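Local coordinates for ribosomal-protein-serine acetyltransferase, putative (Vibrio cholerae O1 biovar eltor, PDB 2FCK) that probably transfers an acetyl group from acetyl-CoA to protein N-termini, as a putative ribosomal-protein-serine acetyltransferase of the GNAT family, at residues L124-R129 with T133-V138; A148-C153 with I175-I180. All blocks are in the same frame, centred on the assembly; numbering follows the deposited sequence. Where two conformers were deposited one is given.

Contact 1. Residues L124-R129 with T133-V138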
# COMPACT_ATOMS: atom_id res chain seq x y z
N LEU A 124 8.16 3.77 -16.28
CA LEU A 124 9.62 3.75 -16.43
C LEU A 124 10.32 4.57 -15.37
O LEU A 124 11.35 4.15 -14.84
CB LEU A 124 10.04 4.21 -17.83
CG LEU A 124 9.60 3.24 -18.92
CD1 LEU A 124 9.92 3.87 -20.33
CD2 LEU A 124 10.20 1.82 -18.74
N PHE A 125 9.76 5.72 -15.03
CA PHE A 125 10.31 6.53 -13.93
C PHE A 125 10.33 5.72 -12.64
O PHE A 125 11.34 5.68 -11.92
CB PHE A 125 9.49 7.82 -13.82
CG PHE A 125 9.74 8.59 -12.56
CD1 PHE A 125 10.90 9.33 -12.41
CD2 PHE A 125 8.79 8.58 -11.56
CE1 PHE A 125 11.13 10.07 -11.22
CE2 PHE A 125 9.00 9.29 -10.38
CZ PHE A 125 10.17 10.02 -10.22
N CYS A 126 9.21 5.04 -12.35
CA CYS A 126 9.12 4.23 -11.12
C CYS A 126 10.15 3.09 -11.09
O CYS A 126 10.79 2.87 -10.04
CB CYS A 126 7.73 3.65 -10.97
SG CYS A 126 6.49 4.86 -10.54
N PHE A 127 10.35 2.41 -12.23
CA PHE A 127 11.24 1.21 -12.26
C PHE A 127 12.73 1.61 -12.40
O PHE A 127 13.61 1.08 -11.70
CB PHE A 127 10.85 0.23 -13.39
CG PHE A 127 9.57 -0.53 -13.17
CD1 PHE A 127 9.13 -0.87 -11.87
CD2 PHE A 127 8.87 -1.05 -14.26
CE1 PHE A 127 7.99 -1.62 -11.71
CE2 PHE A 127 7.72 -1.81 -14.07
CZ PHE A 127 7.29 -2.10 -12.80
N GLU A 128 13.00 2.52 -13.33
CA GLU A 128 14.38 2.93 -13.62
C GLU A 128 14.94 3.84 -12.56
O GLU A 128 16.02 3.59 -12.05
CB GLU A 128 14.47 3.62 -15.00
CG GLU A 128 14.01 2.74 -16.13
CD GLU A 128 14.84 1.47 -16.26
OE1 GLU A 128 16.08 1.53 -16.09
OE2 GLU A 128 14.24 0.41 -16.53
N ARG A 129 14.21 4.91 -12.25
CA ARG A 129 14.69 5.97 -11.39
C ARG A 129 14.43 5.65 -9.92
O ARG A 129 15.36 5.72 -9.08
CB ARG A 129 14.02 7.28 -11.76
CG ARG A 129 14.38 8.43 -10.87
CD ARG A 129 14.54 9.76 -11.61
NE ARG A 129 14.77 10.85 -10.65
CZ ARG A 129 15.08 12.10 -10.98
NH1 ARG A 129 15.22 12.44 -12.26
NH2 ARG A 129 15.25 13.00 -10.02
N THR A 133 10.00 -2.33 -7.47
CA THR A 133 9.98 -3.65 -8.08
C THR A 133 8.57 -4.19 -8.35
O THR A 133 8.42 -5.29 -8.82
CB THR A 133 10.86 -4.70 -7.30
OG1 THR A 133 10.65 -4.57 -5.88
CG2 THR A 133 12.36 -4.47 -7.61
N ARG A 134 7.55 -3.39 -8.05
CA ARG A 134 6.17 -3.71 -8.37
C ARG A 134 5.32 -2.45 -8.35
O ARG A 134 5.46 -1.61 -7.45
CB ARG A 134 5.61 -4.69 -7.31
CG ARG A 134 4.15 -5.10 -7.55
CD ARG A 134 3.69 -6.25 -6.56
NE ARG A 134 2.22 -6.37 -6.55
CZ ARG A 134 1.50 -7.21 -7.30
NH1 ARG A 134 2.10 -8.08 -8.11
NH2 ARG A 134 0.18 -7.16 -7.28
N LEU A 135 4.39 -2.35 -9.30
CA LEU A 135 3.38 -1.27 -9.26
C LEU A 135 2.00 -1.92 -9.35
O LEU A 135 1.84 -2.88 -10.07
CB LEU A 135 3.56 -0.34 -10.46
CG LEU A 135 4.95 0.33 -10.58
CD1 LEU A 135 5.10 1.07 -11.94
CD2 LEU A 135 5.21 1.29 -9.46
N GLU A 136 1.04 -1.38 -8.60
CA GLU A 136 -0.38 -1.77 -8.74
C GLU A 136 -1.23 -0.62 -9.34
O GLU A 136 -1.10 0.55 -8.92
CB GLU A 136 -0.92 -2.19 -7.39
CG GLU A 136 -0.38 -3.62 -7.08
CD GLU A 136 -0.90 -4.19 -5.76
OE1 GLU A 136 -1.65 -3.51 -5.02
OE2 GLU A 136 -0.46 -5.32 -5.44
N ILE A 137 -2.10 -0.97 -10.28
CA ILE A 137 -3.17 -0.12 -10.79
C ILE A 137 -4.50 -0.69 -10.33
O ILE A 137 -4.64 -1.91 -10.41
CB ILE A 137 -3.11 -0.11 -12.30
CG1 ILE A 137 -1.84 0.63 -12.73
CG2 ILE A 137 -4.34 0.55 -12.93
CD1 ILE A 137 -1.44 0.33 -14.09
N VAL A 138 -5.43 0.14 -9.80
CA VAL A 138 -6.76 -0.33 -9.39
C VAL A 138 -7.77 0.33 -10.32
O VAL A 138 -7.81 1.56 -10.37
CB VAL A 138 -7.14 0.05 -7.93
CG1 VAL A 138 -8.51 -0.53 -7.54
CG2 VAL A 138 -6.03 -0.48 -7.02
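Leu135 points from strand 134-138 toward helix 124-129 and is gripped between Cys126 and Phe127, and these three residues account for most of the 200 Å² buried here. The tight part lies where the leucine fork closes on the helix. Leu135 CD2 stands 3.8 Å from Cys126 CB, while the CD1 branch lies over one face of the Phe127 ring. Leu135 CD1 is 4.2 Å from the Phe127 ring centroid and 24° off the normal, a CH-pi contact displaced toward the rim. Phe127 and Leu135 approach from opposite directions, and Phe127 CE1 comes to 3.8 Å of Leu135 CG. With CG anti to its carbonyl carbon (chi1 -72°), the phenyl ring leans over to the strand although its CB does not head there. The backbone N of Arg134 sits at the ring edge, 4.1 Å from Phe127 CE1.

On the looser side, the Thr133 CB points away from the helix, and OG1 hydrogen-bonds Asn97 ND2, while Leu124 and Glu128 are exposed and make no contact with the strand. Arg134 and Glu136 instead form a buried salt bridge, gripped side-on: Arg134 NE and NH2 both donate to Glu136 OE2, NH2 at 2.7 Å. Arg134 NH2 also pairs with Glu158, and NH1 hydrogen-bonds Pro162 O of the second subunit.

The segment axes approach to 9.5 Å and run at 164°, nearly antiparallel. Helix 114-129 connects parallel neighbours 98-105 and 134-139, a beta-alpha-beta crossover, right-handed as is usual for such units and as in the GNAT fold.

Contact 2. Residues A148-C153 with I175-I180. With NO3 (nitrate ion), chain D.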
# COMPACT_ATOMS: atom_id res chain seq x y z
N ALA A 148 -8.39 -1.30 -20.29
CA ALA A 148 -7.78 -1.54 -21.61
C ALA A 148 -6.42 -0.80 -21.66
O ALA A 148 -5.45 -1.35 -22.18
CB ALA A 148 -8.73 -1.06 -22.75
N LEU A 149 -6.35 0.40 -21.08
CA LEU A 149 -5.10 1.19 -21.07
C LEU A 149 -4.05 0.47 -20.18
O LEU A 149 -2.90 0.31 -20.59
CB LEU A 149 -5.36 2.62 -20.57
CG LEU A 149 -4.10 3.49 -20.50
CD1 LEU A 149 -3.35 3.42 -21.82
CD2 LEU A 149 -4.48 4.94 -20.11
N ALA A 150 -4.48 -0.04 -19.03
CA ALA A 150 -3.56 -0.76 -18.15
C ALA A 150 -2.94 -1.92 -18.94
O ALA A 150 -1.70 -2.13 -18.95
CB ALA A 150 -4.27 -1.29 -16.88
N LEU A 151 -3.80 -2.70 -19.62
CA LEU A 151 -3.31 -3.82 -20.40
C LEU A 151 -2.39 -3.38 -21.55
O LEU A 151 -1.38 -4.04 -21.82
CB LEU A 151 -4.48 -4.62 -20.94
CG LEU A 151 -5.32 -5.25 -19.83
CD1 LEU A 151 -6.59 -5.91 -20.43
CD2 LEU A 151 -4.50 -6.31 -19.03
N ARG A 152 -2.73 -2.26 -22.19
CA ARG A 152 -1.95 -1.73 -23.30
C ARG A 152 -0.52 -1.38 -22.83
O ARG A 152 0.43 -1.48 -23.64
CB ARG A 152 -2.68 -0.52 -23.88
CG ARG A 152 -2.36 -0.15 -25.30
CD ARG A 152 -3.68 0.24 -26.07
NE ARG A 152 -4.37 1.35 -25.42
CZ ARG A 152 -5.65 1.37 -25.05
NH1 ARG A 152 -6.12 2.44 -24.46
NH2 ARG A 152 -6.48 0.34 -25.30
N CYS A 153 -0.39 -0.96 -21.57
CA CYS A 153 0.94 -0.63 -20.99
C CYS A 153 1.67 -1.84 -20.38
O CYS A 153 2.74 -1.68 -19.81
CB CYS A 153 0.84 0.50 -19.96
SG CYS A 153 0.22 2.01 -20.67
N ILE A 175 -10.53 -3.72 -9.64
CA ILE A 175 -9.68 -4.70 -10.28
C ILE A 175 -8.23 -4.26 -10.13
O ILE A 175 -7.85 -3.14 -10.49
CB ILE A 175 -9.95 -4.79 -11.80
CG1 ILE A 175 -11.44 -5.02 -12.08
CG2 ILE A 175 -9.00 -5.83 -12.38
CD1 ILE A 175 -11.86 -4.78 -13.59
N VAL A 176 -7.41 -5.15 -9.60
CA VAL A 176 -5.99 -4.90 -9.41
C VAL A 176 -5.20 -5.43 -10.60
O VAL A 176 -5.34 -6.61 -10.94
CB VAL A 176 -5.53 -5.64 -8.11
CG1 VAL A 176 -4.02 -5.53 -7.94
CG2 VAL A 176 -6.34 -5.10 -6.93
N PHE A 177 -4.42 -4.54 -11.21
CA PHE A 177 -3.44 -4.94 -12.22
C PHE A 177 -2.05 -4.70 -11.64
O PHE A 177 -1.85 -3.72 -10.88
CB PHE A 177 -3.59 -4.06 -13.48
CG PHE A 177 -4.90 -4.21 -14.18
CD1 PHE A 177 -5.01 -5.02 -15.31
CD2 PHE A 177 -6.03 -3.54 -13.70
CE1 PHE A 177 -6.23 -5.14 -15.96
CE2 PHE A 177 -7.25 -3.63 -14.33
CZ PHE A 177 -7.36 -4.48 -15.48
N SER A 178 -1.07 -5.50 -12.07
CA SER A 178 0.30 -5.30 -11.64
C SER A 178 1.26 -5.11 -12.81
O SER A 178 1.02 -5.58 -13.92
CB SER A 178 0.79 -6.49 -10.80
OG SER A 178 0.98 -7.61 -11.65
N LEU A 179 2.36 -4.43 -12.51
CA LEU A 179 3.51 -4.36 -13.40
C LEU A 179 4.74 -4.70 -12.58
O LEU A 179 4.88 -4.22 -11.44
CB LEU A 179 3.67 -2.91 -13.92
CG LEU A 179 2.52 -2.39 -14.77
CD1 LEU A 179 2.13 -0.99 -14.35
CD2 LEU A 179 2.95 -2.42 -16.18
N ILE A 180 5.63 -5.51 -13.15
CA ILE A 180 6.94 -5.75 -12.57
C ILE A 180 8.03 -5.47 -13.60
O ILE A 180 7.75 -5.50 -14.81
CB ILE A 180 7.13 -7.17 -11.98
CG1 ILE A 180 7.17 -8.24 -13.07
CG2 ILE A 180 6.04 -7.43 -10.91
CD1 ILE A 180 7.35 -9.69 -12.54
N NO3 D . -3.87 5.14 -25.12
O1 NO3 D . -4.91 5.64 -24.36
O2 NO3 D . -3.77 3.84 -25.53
O3 NO3 D . -2.84 5.95 -25.46
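Helix 148-152 faces strand 175-179 with Ala150 CA 7.3 Å from Phe177 CA, and Cys153, the first residue to leave helical geometry, has its CA 8.8 Å from the CA of Leu179. Such a close approach suits the small Ala150, whose CB lies over one face of the Phe177 ring. Ala150 CB is 4.1 Å from the Phe177 centroid and 14° off the normal, a CH-pi contact. Leu151 comes to the same ring at its edge, crossing Phe177 at about a right angle, with Leu151 CD2 3.7 Å from Phe177 CE1. This is helix-on-sheet packing within the GNAT fold: helix 144-152 follows strand 134-139 and covers the adjoining strand 170-179. Farther along, Leu179 CD2 touches the carbonyl of Cys153, 3.7 Å from Cys153 O, and the leucine also packs on Ile123 and Phe127 of helix 114-129. Away from the strand, Arg152 bends at chi2 and chi3 (chi3 58°), bringing its guanidinium edge to a nitrate probably derived from the crystallisation liquor. Arg152 NE donates to nitrate O2 at 2.6 Å, Arg152 NH1 adds weak bonds to O2 and O1, and the backbone N of Lys116 supplies another donor to the ion.

How the contacts relate
Contact 1 closes before contact 2 opens along the chain, and strand 134-139 leads on to helix 144-152, so the two are in series. Their centres are 11 Å apart, each about 13 Å from the centre of the chain. Both reach the same mixed sheet, in which strands 134-139 and 170-179 are antiparallel neighbours. Direct evidence of the coupling is a pair of probable backbone hydrogen bonds: Leu135 N to Leu179 O at 2.9 Å, and Phe177 N to Ile137 O at 2.8 Å. Helices 114-129 and 144-152, before and after strand 134-139 in the chain, pack on these two adjoining strands and also touch each other through Cys153 on Leu119 and Thr120.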